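Local coordinates for N5-Carboxyaminoimidazole ribonucleotide synthetase (Staphylococcus aureus subsp. aureus, PDB 3ORQ), which catalyses the ATP-dependent conversion of 5-aminoimidazole ribonucleotide and bicarbonate to N5-carboxyaminoimidazole ribonucleotide in purine biosynthesis, at residues V76-K90 / Y96-Q109. Sequence-based numbering, arbitrary orientation.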
ATOM      1  N   VAL A  76     -21.538  -3.761   1.062  1.00  4.86           N
ATOM      2  CA  VAL A  76     -21.069  -5.118   0.742  1.00  4.84           C
ATOM      3  C   VAL A  76     -20.398  -5.689   1.965  1.00  4.28           C
ATOM      4  O   VAL A  76     -19.786  -4.956   2.719  1.00  4.50           O
ATOM      5  CB  VAL A  76     -20.101  -5.145  -0.496  1.00  3.29           C
ATOM      6  CG1 VAL A  76     -18.818  -4.414  -0.208  1.00  2.00           C
ATOM      7  CG2 VAL A  76     -19.785  -6.550  -0.886  1.00  2.00           C
ATOM      8  N   ILE A  77     -20.503  -6.993   2.176  1.00  5.55           N
ATOM      9  CA  ILE A  77     -19.807  -7.621   3.321  1.00  4.73           C
ATOM     10  C   ILE A  77     -18.908  -8.740   2.824  1.00  3.26           C
ATOM     11  O   ILE A  77     -19.319  -9.548   1.990  1.00  4.86           O
ATOM     12  CB  ILE A  77     -20.777  -8.151   4.388  1.00  5.67           C
ATOM     13  CG1 ILE A  77     -21.546  -7.017   5.059  1.00  9.60           C
ATOM     14  CG2 ILE A  77     -20.065  -8.932   5.453  1.00  7.12           C
ATOM     15  CD1 ILE A  77     -22.741  -7.528   5.774  1.00 15.17           C
ATOM     16  N   THR A  78     -17.664  -8.736   3.292  1.00  2.00           N
ATOM     17  CA  THR A  78     -16.709  -9.814   2.987  1.00  2.30           C
ATOM     18  C   THR A  78     -16.151 -10.325   4.308  1.00  5.08           C
ATOM     19  O   THR A  78     -16.490  -9.819   5.374  1.00  6.59           O
ATOM     20  CB  THR A  78     -15.560  -9.349   2.060  1.00  4.13           C
ATOM     21  OG1 THR A  78     -14.703 -10.460   1.734  1.00  4.70           O
ATOM     22  CG2 THR A  78     -14.734  -8.202   2.705  1.00  2.00           C
ATOM     23  N   TYR A  79     -15.328 -11.357   4.254  1.00  5.66           N
ATOM     24  CA  TYR A  79     -14.856 -11.953   5.485  1.00  5.80           C
ATOM     25  C   TYR A  79     -13.415 -12.240   5.290  1.00  7.37           C
ATOM     26  O   TYR A  79     -12.960 -12.468   4.157  1.00  6.70           O
ATOM     27  CB  TYR A  79     -15.612 -13.254   5.847  1.00  6.03           C
ATOM     28  CG  TYR A  79     -15.870 -14.165   4.685  1.00  4.39           C
ATOM     29  CD1 TYR A  79     -14.878 -15.014   4.202  1.00  3.23           C
ATOM     30  CD2 TYR A  79     -17.109 -14.186   4.060  1.00  8.79           C
ATOM     31  CE1 TYR A  79     -15.116 -15.838   3.072  1.00  3.68           C
ATOM     32  CE2 TYR A  79     -17.364 -15.058   2.947  1.00  7.85           C
ATOM     33  CZ  TYR A  79     -16.361 -15.850   2.478  1.00  2.82           C
ATOM     34  OH  TYR A  79     -16.604 -16.665   1.430  1.00  9.63           O
ATOM     35  N   GLU A  80     -12.717 -12.281   6.412  1.00  9.12           N
ATOM     36  CA  GLU A  80     -11.282 -12.344   6.459  1.00 17.01           C
ATOM     37  C   GLU A  80     -10.836 -13.741   6.909  1.00 22.32           C
ATOM     38  O   GLU A  80      -9.708 -14.143   6.666  1.00 28.18           O
ATOM     39  CB  GLU A  80     -10.784 -11.260   7.447  1.00 15.88           C
ATOM     40  CG  GLU A  80      -9.324 -11.241   7.682  1.00 19.69           C
ATOM     41  CD  GLU A  80      -8.897 -11.386   9.132  1.00 17.84           C
ATOM     42  OE1 GLU A  80      -7.688 -11.326   9.375  1.00 18.65           O
ATOM     43  OE2 GLU A  80      -9.729 -11.593  10.013  1.00 19.84           O
ATOM     44  N   PHE A  81     -11.700 -14.493   7.563  1.00 24.76           N
ATOM     45  CA  PHE A  81     -11.295 -15.819   8.017  1.00 30.43           C
ATOM     46  C   PHE A  81     -12.520 -16.757   8.056  1.00 31.39           C
ATOM     47  O   PHE A  81     -13.638 -16.315   8.264  1.00 30.49           O
ATOM     48  CB  PHE A  81     -10.608 -15.705   9.399  1.00 34.12           C
ATOM     49  CG  PHE A  81      -9.415 -16.655   9.612  1.00 41.33           C
ATOM     50  CD1 PHE A  81      -8.133 -16.318   9.148  1.00 44.63           C
ATOM     51  CD2 PHE A  81      -9.565 -17.852  10.345  1.00 45.23           C
ATOM     52  CE1 PHE A  81      -7.031 -17.178   9.371  1.00 46.97           C
ATOM     53  CE2 PHE A  81      -8.462 -18.719  10.582  1.00 46.74           C
ATOM     54  CZ  PHE A  81      -7.200 -18.381  10.093  1.00 47.17           C
ATOM     55  N   GLU A  82     -12.291 -18.050   7.842  1.00 34.06           N
ATOM     56  CA  GLU A  82     -13.347 -19.060   7.791  1.00 36.77           C
ATOM     57  C   GLU A  82     -14.043 -19.305   9.128  1.00 37.86           C
ATOM     58  O   GLU A  82     -14.840 -20.220   9.242  1.00 37.56           O
ATOM     59  CB  GLU A  82     -12.772 -20.376   7.295  1.00 38.33           C
ATOM     60  CG  GLU A  82     -11.856 -20.234   6.106  1.00 40.59           C
ATOM     61  CD  GLU A  82     -10.392 -20.279   6.469  1.00 42.17           C
ATOM     62  OE1 GLU A  82      -9.943 -19.451   7.285  1.00 41.06           O
ATOM     63  OE2 GLU A  82      -9.688 -21.154   5.913  1.00 44.66           O
ATOM     64  N   ASN A  83     -13.754 -18.470  10.119  1.00 40.24           N
ATOM     65  CA  ASN A  83     -14.364 -18.563  11.451  1.00 43.20           C
ATOM     66  C   ASN A  83     -15.873 -18.801  11.447  1.00 42.62           C
ATOM     67  O   ASN A  83     -16.335 -19.847  11.883  1.00 44.09           O
ATOM     68  CB  ASN A  83     -14.100 -17.277  12.256  1.00 44.54           C
ATOM     69  CG  ASN A  83     -12.815 -16.575  11.852  1.00 45.06           C
ATOM     70  OD1 ASN A  83     -11.717 -16.971  12.259  1.00 43.45           O
ATOM     71  ND2 ASN A  83     -12.951 -15.504  11.059  1.00 47.29           N
ATOM     72  N   ILE A  84     -16.614 -17.814  10.939  1.00 40.58           N
ATOM     73  CA  ILE A  84     -18.070 -17.713  11.078  1.00 38.38           C
ATOM     74  C   ILE A  84     -18.861 -18.971  10.730  1.00 37.53           C
ATOM     75  O   ILE A  84     -18.442 -19.760   9.887  1.00 39.60           O
ATOM     76  CB  ILE A  84     -18.626 -16.513  10.269  1.00 37.51           C
ATOM     77  CG1 ILE A  84     -20.167 -16.500  10.327  1.00 38.96           C
ATOM     78  CG2 ILE A  84     -18.073 -16.519   8.849  1.00 35.71           C
ATOM     79  CD1 ILE A  84     -20.835 -15.243   9.824  1.00 38.85           C
ATOM     80  N   SER A  85     -20.007 -19.152  11.381  1.00 33.16           N
ATOM     81  CA  SER A  85     -20.848 -20.282  11.068  1.00 31.34           C
ATOM     82  C   SER A  85     -21.570 -20.065   9.750  1.00 30.25           C
ATOM     83  O   SER A  85     -22.100 -18.979   9.479  1.00 29.36           O
ATOM     84  CB  SER A  85     -21.866 -20.533  12.169  1.00 31.47           C
ATOM     85  OG  SER A  85     -23.065 -19.839  11.913  1.00 31.23           O
ATOM     86  N   ALA A  86     -21.597 -21.118   8.943  1.00 28.00           N
ATOM     87  CA  ALA A  86     -22.285 -21.115   7.675  1.00 26.77           C
ATOM     88  C   ALA A  86     -23.748 -20.726   7.829  1.00 25.61           C
ATOM     89  O   ALA A  86     -24.315 -20.054   6.950  1.00 23.53           O
ATOM     90  CB  ALA A  86     -22.201 -22.499   7.041  1.00 28.41           C
ATOM     91  N   GLN A  87     -24.352 -21.169   8.932  1.00 23.72           N
ATOM     92  CA  GLN A  87     -25.746 -20.884   9.196  1.00 23.45           C
ATOM     93  C   GLN A  87     -25.987 -19.390   9.435  1.00 21.80           C
ATOM     94  O   GLN A  87     -26.966 -18.848   8.953  1.00 20.54           O
ATOM     95  CB  GLN A  87     -26.261 -21.721  10.379  1.00 25.55           C
ATOM     96  CG  GLN A  87     -27.700 -22.226  10.191  1.00 31.78           C
ATOM     97  CD  GLN A  87     -28.718 -21.091   9.982  1.00 38.31           C
ATOM     98  OE1 GLN A  87     -29.300 -20.936   8.883  1.00 37.66           O
ATOM     99  NE2 GLN A  87     -28.921 -20.281  11.035  1.00 39.84           N
ATOM    100  N   GLN A  88     -25.086 -18.728  10.163  1.00 20.99           N
ATOM    101  CA  GLN A  88     -25.222 -17.299  10.411  1.00 19.83           C
ATOM    102  C   GLN A  88     -25.041 -16.518   9.094  1.00 16.88           C
ATOM    103  O   GLN A  88     -25.756 -15.558   8.817  1.00 14.97           O
ATOM    104  CB  GLN A  88     -24.198 -16.821  11.449  1.00 20.62           C
ATOM    105  CG  GLN A  88     -24.677 -16.897  12.897  1.00 27.51           C
ATOM    106  CD  GLN A  88     -26.010 -16.189  13.122  1.00 31.10           C
ATOM    107  OE1 GLN A  88     -26.105 -14.970  13.002  1.00 31.59           O
ATOM    108  NE2 GLN A  88     -27.047 -16.960  13.441  1.00 34.37           N
ATOM    109  N   LEU A  89     -24.057 -16.945   8.312  1.00 13.11           N
ATOM    110  CA  LEU A  89     -23.666 -16.270   7.107  1.00 10.80           C
ATOM    111  C   LEU A  89     -24.773 -16.417   6.037  1.00 11.61           C
ATOM    112  O   LEU A  89     -25.035 -15.484   5.284  1.00  8.74           O
ATOM    113  CB  LEU A  89     -22.341 -16.850   6.629  1.00  9.11           C
ATOM    114  CG  LEU A  89     -21.662 -16.285   5.382  1.00 10.81           C
ATOM    115  CD1 LEU A  89     -21.393 -14.778   5.570  1.00 11.77           C
ATOM    116  CD2 LEU A  89     -20.358 -17.041   5.092  1.00  7.94           C
ATOM    117  N   LYS A  90     -25.438 -17.578   6.000  1.00 11.81           N
ATOM    118  CA  LYS A  90     -26.583 -17.773   5.091  1.00 11.52           C
ATOM    119  C   LYS A  90     -27.695 -16.758   5.389  1.00 11.34           C
ATOM    120  O   LYS A  90     -28.128 -16.055   4.504  1.00 11.79           O
ATOM    121  CB  LYS A  90     -27.097 -19.235   5.098  1.00 10.69           C
ATOM    122  CG  LYS A  90     -28.331 -19.462   4.238  1.00 10.80           C
ATOM    123  CD  LYS A  90     -28.717 -20.934   4.129  1.00 16.75           C
ATOM    124  CE  LYS A  90     -30.036 -21.127   3.316  1.00 18.16           C
ATOM    125  NZ  LYS A  90     -31.232 -20.621   4.080  1.00 19.30           N
ATOM    126  N   TYR A  96     -28.460  -9.085   3.239  1.00 11.59           N
ATOM    127  CA  TYR A  96     -27.522  -8.065   2.779  1.00  9.97           C
ATOM    128  C   TYR A  96     -26.719  -8.511   1.578  1.00  8.02           C
ATOM    129  O   TYR A  96     -26.858  -9.611   1.134  1.00  8.42           O
ATOM    130  CB  TYR A  96     -26.572  -7.688   3.913  1.00 10.47           C
ATOM    131  CG  TYR A  96     -27.293  -7.346   5.189  1.00 13.81           C
ATOM    132  CD1 TYR A  96     -27.857  -6.067   5.372  1.00 15.91           C
ATOM    133  CD2 TYR A  96     -27.435  -8.304   6.217  1.00 14.25           C
ATOM    134  CE1 TYR A  96     -28.566  -5.751   6.544  1.00 19.47           C
ATOM    135  CE2 TYR A  96     -28.121  -8.000   7.386  1.00 17.38           C
ATOM    136  CZ  TYR A  96     -28.699  -6.726   7.544  1.00 21.97           C
ATOM    137  OH  TYR A  96     -29.381  -6.419   8.707  1.00 27.47           O
ATOM    138  N   ASN A  97     -25.846  -7.641   1.077  1.00  8.46           N
ATOM    139  CA  ASN A  97     -25.078  -7.932  -0.136  1.00  6.46           C
ATOM    140  C   ASN A  97     -23.720  -8.578   0.168  1.00  6.89           C
ATOM    141  O   ASN A  97     -22.772  -7.895   0.671  1.00  5.41           O
ATOM    142  CB  ASN A  97     -24.906  -6.657  -0.957  1.00  5.66           C
ATOM    143  CG  ASN A  97     -24.067  -6.874  -2.191  1.00  4.46           C
ATOM    144  OD1 ASN A  97     -24.215  -7.880  -2.863  1.00  6.54           O
ATOM    145  ND2 ASN A  97     -23.164  -5.942  -2.481  1.00  4.69           N
ATOM    146  N   ILE A  98     -23.647  -9.879  -0.113  1.00  3.50           N
ATOM    147  CA  ILE A  98     -22.449 -10.690   0.127  1.00  4.89           C
ATOM    148  C   ILE A  98     -22.248 -11.599  -1.098  1.00  6.66           C
ATOM    149  O   ILE A  98     -22.661 -12.763  -1.100  1.00  8.23           O
ATOM    150  CB  ILE A  98     -22.574 -11.565   1.401  1.00  5.67           C
ATOM    151  CG1 ILE A  98     -23.181 -10.749   2.581  1.00  6.11           C
ATOM    152  CG2 ILE A  98     -21.191 -12.204   1.824  1.00  4.38           C
ATOM    153  CD1 ILE A  98     -23.161 -11.502   3.956  1.00  2.11           C
ATOM    154  N   PRO A  99     -21.627 -11.064  -2.145  1.00  5.02           N
ATOM    155  CA  PRO A  99     -21.513 -11.800  -3.382  1.00  5.12           C
ATOM    156  C   PRO A  99     -20.735 -13.104  -3.192  1.00  6.19           C
ATOM    157  O   PRO A  99     -20.891 -14.020  -3.985  1.00  6.13           O
ATOM    158  CB  PRO A  99     -20.755 -10.847  -4.297  1.00  4.67           C
ATOM    159  CG  PRO A  99     -20.905  -9.513  -3.693  1.00  5.31           C
ATOM    160  CD  PRO A  99     -21.027  -9.720  -2.230  1.00  5.71           C
ATOM    161  N   GLN A 100     -19.909 -13.176  -2.149  1.00  5.77           N
ATOM    162  CA  GLN A 100     -19.196 -14.420  -1.813  1.00  5.41           C
ATOM    163  C   GLN A 100     -20.093 -15.575  -1.378  1.00  6.03           C
ATOM    164  O   GLN A 100     -19.675 -16.745  -1.448  1.00  7.83           O
ATOM    165  CB  GLN A 100     -18.148 -14.142  -0.721  1.00  3.22           C
ATOM    166  CG  GLN A 100     -16.893 -13.491  -1.233  1.00  4.61           C
ATOM    167  CD  GLN A 100     -15.996 -13.058  -0.086  1.00  9.90           C
ATOM    168  OE1 GLN A 100     -16.336 -12.143   0.675  1.00  5.92           O
ATOM    169  NE2 GLN A 100     -14.863 -13.744   0.070  1.00 10.01           N
ATOM    170  N   GLY A 101     -21.329 -15.285  -0.952  1.00  5.92           N
ATOM    171  CA  GLY A 101     -22.295 -16.375  -0.616  1.00  3.71           C
ATOM    172  C   GLY A 101     -21.849 -17.086   0.650  1.00  5.47           C
ATOM    173  O   GLY A 101     -20.989 -16.564   1.390  1.00  6.14           O
ATOM    174  N   TYR A 102     -22.431 -18.243   0.943  1.00  5.52           N
ATOM    175  CA  TYR A 102     -22.089 -19.008   2.146  1.00  7.11           C
ATOM    176  C   TYR A 102     -21.568 -20.409   1.790  1.00  7.44           C
ATOM    177  O   TYR A 102     -21.061 -21.119   2.647  1.00  6.92           O
ATOM    178  CB  TYR A 102     -23.294 -19.123   3.103  1.00  7.22           C
ATOM    179  CG  TYR A 102     -24.421 -19.929   2.498  1.00  9.21           C
ATOM    180  CD1 TYR A 102     -25.287 -19.348   1.558  1.00 12.12           C
ATOM    181  CD2 TYR A 102     -24.576 -21.285   2.793  1.00 11.41           C
ATOM    182  CE1 TYR A 102     -26.309 -20.072   0.969  1.00 15.10           C
ATOM    183  CE2 TYR A 102     -25.609 -22.028   2.200  1.00 17.30           C
ATOM    184  CZ  TYR A 102     -26.467 -21.408   1.284  1.00 17.42           C
ATOM    185  OH  TYR A 102     -27.486 -22.120   0.682  1.00 24.78           O
ATOM    186  N   GLN A 103     -21.677 -20.792   0.532  1.00  9.15           N
ATOM    187  CA  GLN A 103     -21.299 -22.149   0.129  1.00 12.10           C
ATOM    188  C   GLN A 103     -19.805 -22.396   0.345  1.00 11.88           C
ATOM    189  O   GLN A 103     -19.410 -23.455   0.832  1.00 11.70           O
ATOM    190  CB  GLN A 103     -21.681 -22.415  -1.341  1.00 11.63           C
ATOM    191  CG  GLN A 103     -21.358 -23.827  -1.808  1.00 13.99           C
ATOM    192  CD  GLN A 103     -21.327 -23.961  -3.328  1.00 14.77           C
ATOM    193  OE1 GLN A 103     -20.974 -23.016  -4.023  1.00 16.02           O
ATOM    194  NE2 GLN A 103     -21.657 -25.157  -3.844  1.00 10.81           N
ATOM    195  N   ALA A 104     -18.978 -21.437  -0.070  1.00 11.67           N
ATOM    196  CA  ALA A 104     -17.539 -21.610   0.034  1.00 12.43           C
ATOM    197  C   ALA A 104     -17.219 -21.911   1.481  1.00 14.22           C
ATOM    198  O   ALA A 104     -16.582 -22.921   1.786  1.00 16.84           O
ATOM    199  CB  ALA A 104     -16.799 -20.360  -0.440  1.00 12.63           C
ATOM    200  N   ILE A 105     -17.697 -21.049   2.378  1.00 15.16           N
ATOM    201  CA  ILE A 105     -17.426 -21.188   3.795  1.00 17.39           C
ATOM    202  C   ILE A 105     -17.947 -22.477   4.350  1.00 18.50           C
ATOM    203  O   ILE A 105     -17.191 -23.183   4.978  1.00 20.43           O
ATOM    204  CB  ILE A 105     -18.008 -20.041   4.623  1.00 17.36           C
ATOM    205  CG1 ILE A 105     -17.236 -18.746   4.361  1.00 16.96           C
ATOM    206  CG2 ILE A 105     -17.987 -20.407   6.105  1.00 16.43           C
ATOM    207  CD1 ILE A 105     -15.852 -18.650   5.015  1.00 19.65           C
ATOM    208  N   GLN A 106     -19.229 -22.774   4.134  1.00 19.29           N
ATOM    209  CA  GLN A 106     -19.857 -24.001   4.656  1.00 21.47           C
ATOM    210  C   GLN A 106     -19.010 -25.233   4.361  1.00 22.48           C
ATOM    211  O   GLN A 106     -18.758 -26.081   5.214  1.00 24.50           O
ATOM    212  CB  GLN A 106     -21.249 -24.194   4.023  1.00 21.39           C
ATOM    213  CG  GLN A 106     -21.933 -25.559   4.312  1.00 24.22           C
ATOM    214  CD  GLN A 106     -23.098 -25.878   3.340  1.00 27.66           C
ATOM    215  OE1 GLN A 106     -23.673 -24.984   2.696  1.00 29.67           O
ATOM    216  NE2 GLN A 106     -23.438 -27.158   3.235  1.00 26.72           N
ATOM    217  N   LEU A 107     -18.588 -25.309   3.113  1.00 22.38           N
ATOM    218  CA  LEU A 107     -18.041 -26.504   2.555  1.00 21.68           C
ATOM    219  C   LEU A 107     -16.548 -26.608   2.893  1.00 21.29           C
ATOM    220  O   LEU A 107     -16.056 -27.697   3.181  1.00 19.55           O
ATOM    221  CB  LEU A 107     -18.316 -26.444   1.072  1.00 22.60           C
ATOM    222  CG  LEU A 107     -18.040 -27.613   0.173  1.00 30.17           C
ATOM    223  CD1 LEU A 107     -18.762 -27.391  -1.160  1.00 30.00           C
ATOM    224  CD2 LEU A 107     -16.521 -27.691   0.005  1.00 34.26           C
ATOM    225  N   LEU A 108     -15.841 -25.472   2.917  1.00 20.71           N
ATOM    226  CA  LEU A 108     -14.416 -25.489   3.235  1.00 20.96           C
ATOM    227  C   LEU A 108     -14.050 -25.442   4.719  1.00 22.12           C
ATOM    228  O   LEU A 108     -12.892 -25.601   5.054  1.00 23.21           O
ATOM    229  CB  LEU A 108     -13.657 -24.404   2.453  1.00 19.81           C
ATOM    230  CG  LEU A 108     -13.907 -24.501   0.942  1.00 19.31           C
ATOM    231  CD1 LEU A 108     -13.397 -23.260   0.226  1.00 17.06           C
ATOM    232  CD2 LEU A 108     -13.373 -25.816   0.332  1.00 16.74           C
ATOM    233  N   GLN A 109     -15.034 -25.221   5.591  1.00 24.33           N
ATOM    234  CA  GLN A 109     -14.836 -25.183   7.051  1.00 26.57           C
ATOM    235  C   GLN A 109     -14.416 -26.550   7.539  1.00 26.74           C
ATOM    236  O   GLN A 109     -13.611 -26.700   8.459  1.00 26.45           O
ATOM    237  CB  GLN A 109     -16.161 -24.892   7.750  1.00 27.63           C
ATOM    238  CG  GLN A 109     -16.400 -23.475   8.111  1.00 29.67           C
ATOM    239  CD  GLN A 109     -17.771 -23.269   8.721  1.00 34.14           C
ATOM    240  OE1 GLN A 109     -18.003 -22.257   9.392  1.00 37.25           O
ATOM    241  NE2 GLN A 109     -18.695 -24.214   8.486  1.00 34.93           N
TER
HETATM  242  O   HOH W   1     -18.714 -11.052  -0.163  1.00  3.01           O
HETATM  243  O   HOH W   2     -18.824 -18.441   1.316  1.00  3.58           O
HETATM  244  O   HOH W   3     -12.600 -13.864   1.764  1.00  9.02           O
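Gln100 lays its side-chain amide over one face of the Tyr79 ring, the two planes only 11° apart and NE2 3.5 Å from Tyr79 CZ. With CG anti to its own carbonyl carbon and the chain extended beyond, the amide reaches the strand 76-79, where both of its ends find partners. Gln100 OE1 accepts from Thr78 OG1 at 2.6 Å, the hydroxyl tilted 28° from the carbonyl plane; OG1 also bonds His294. Water 1 donates to the same OE1 and to Ile77 O while accepting from Gln100 N, and water 3 joins Gln100 NE2 to Tyr79 O. Nearer the start of the strand, Ile77 N gives its hydrogen to Asn97 O (2.9 Å, N-H...O 149°), while Asn97 ND2 turns to Asp75 O. The strand is the last of the parallel Rossmann-like sheet of the preATP-grasp domain, bonded on its other side to strand 14-18; on its outer edge the bond from Ile77 N is the one direct backbone link between the two segments. On the opposite face of Tyr79, Ile105 CD1 makes a CH-pi contact, 3.9 Å from the centroid; Tyr79 OH and water 2 are hydrogen-bonded, and the water accepts from Ile105 N and probably donates to Gly101 O. Residues 86-90, opening helix 86-95, run antiparallel to helix 103-109, with Leu89 CD2 against Ile105 CG1 at 3.6 Å. Farther out, Lys90 runs alongside Tyr102, its CB over the ring face 3.9 Å from the centroid, and its NZ forms a salt bridge with Glu94.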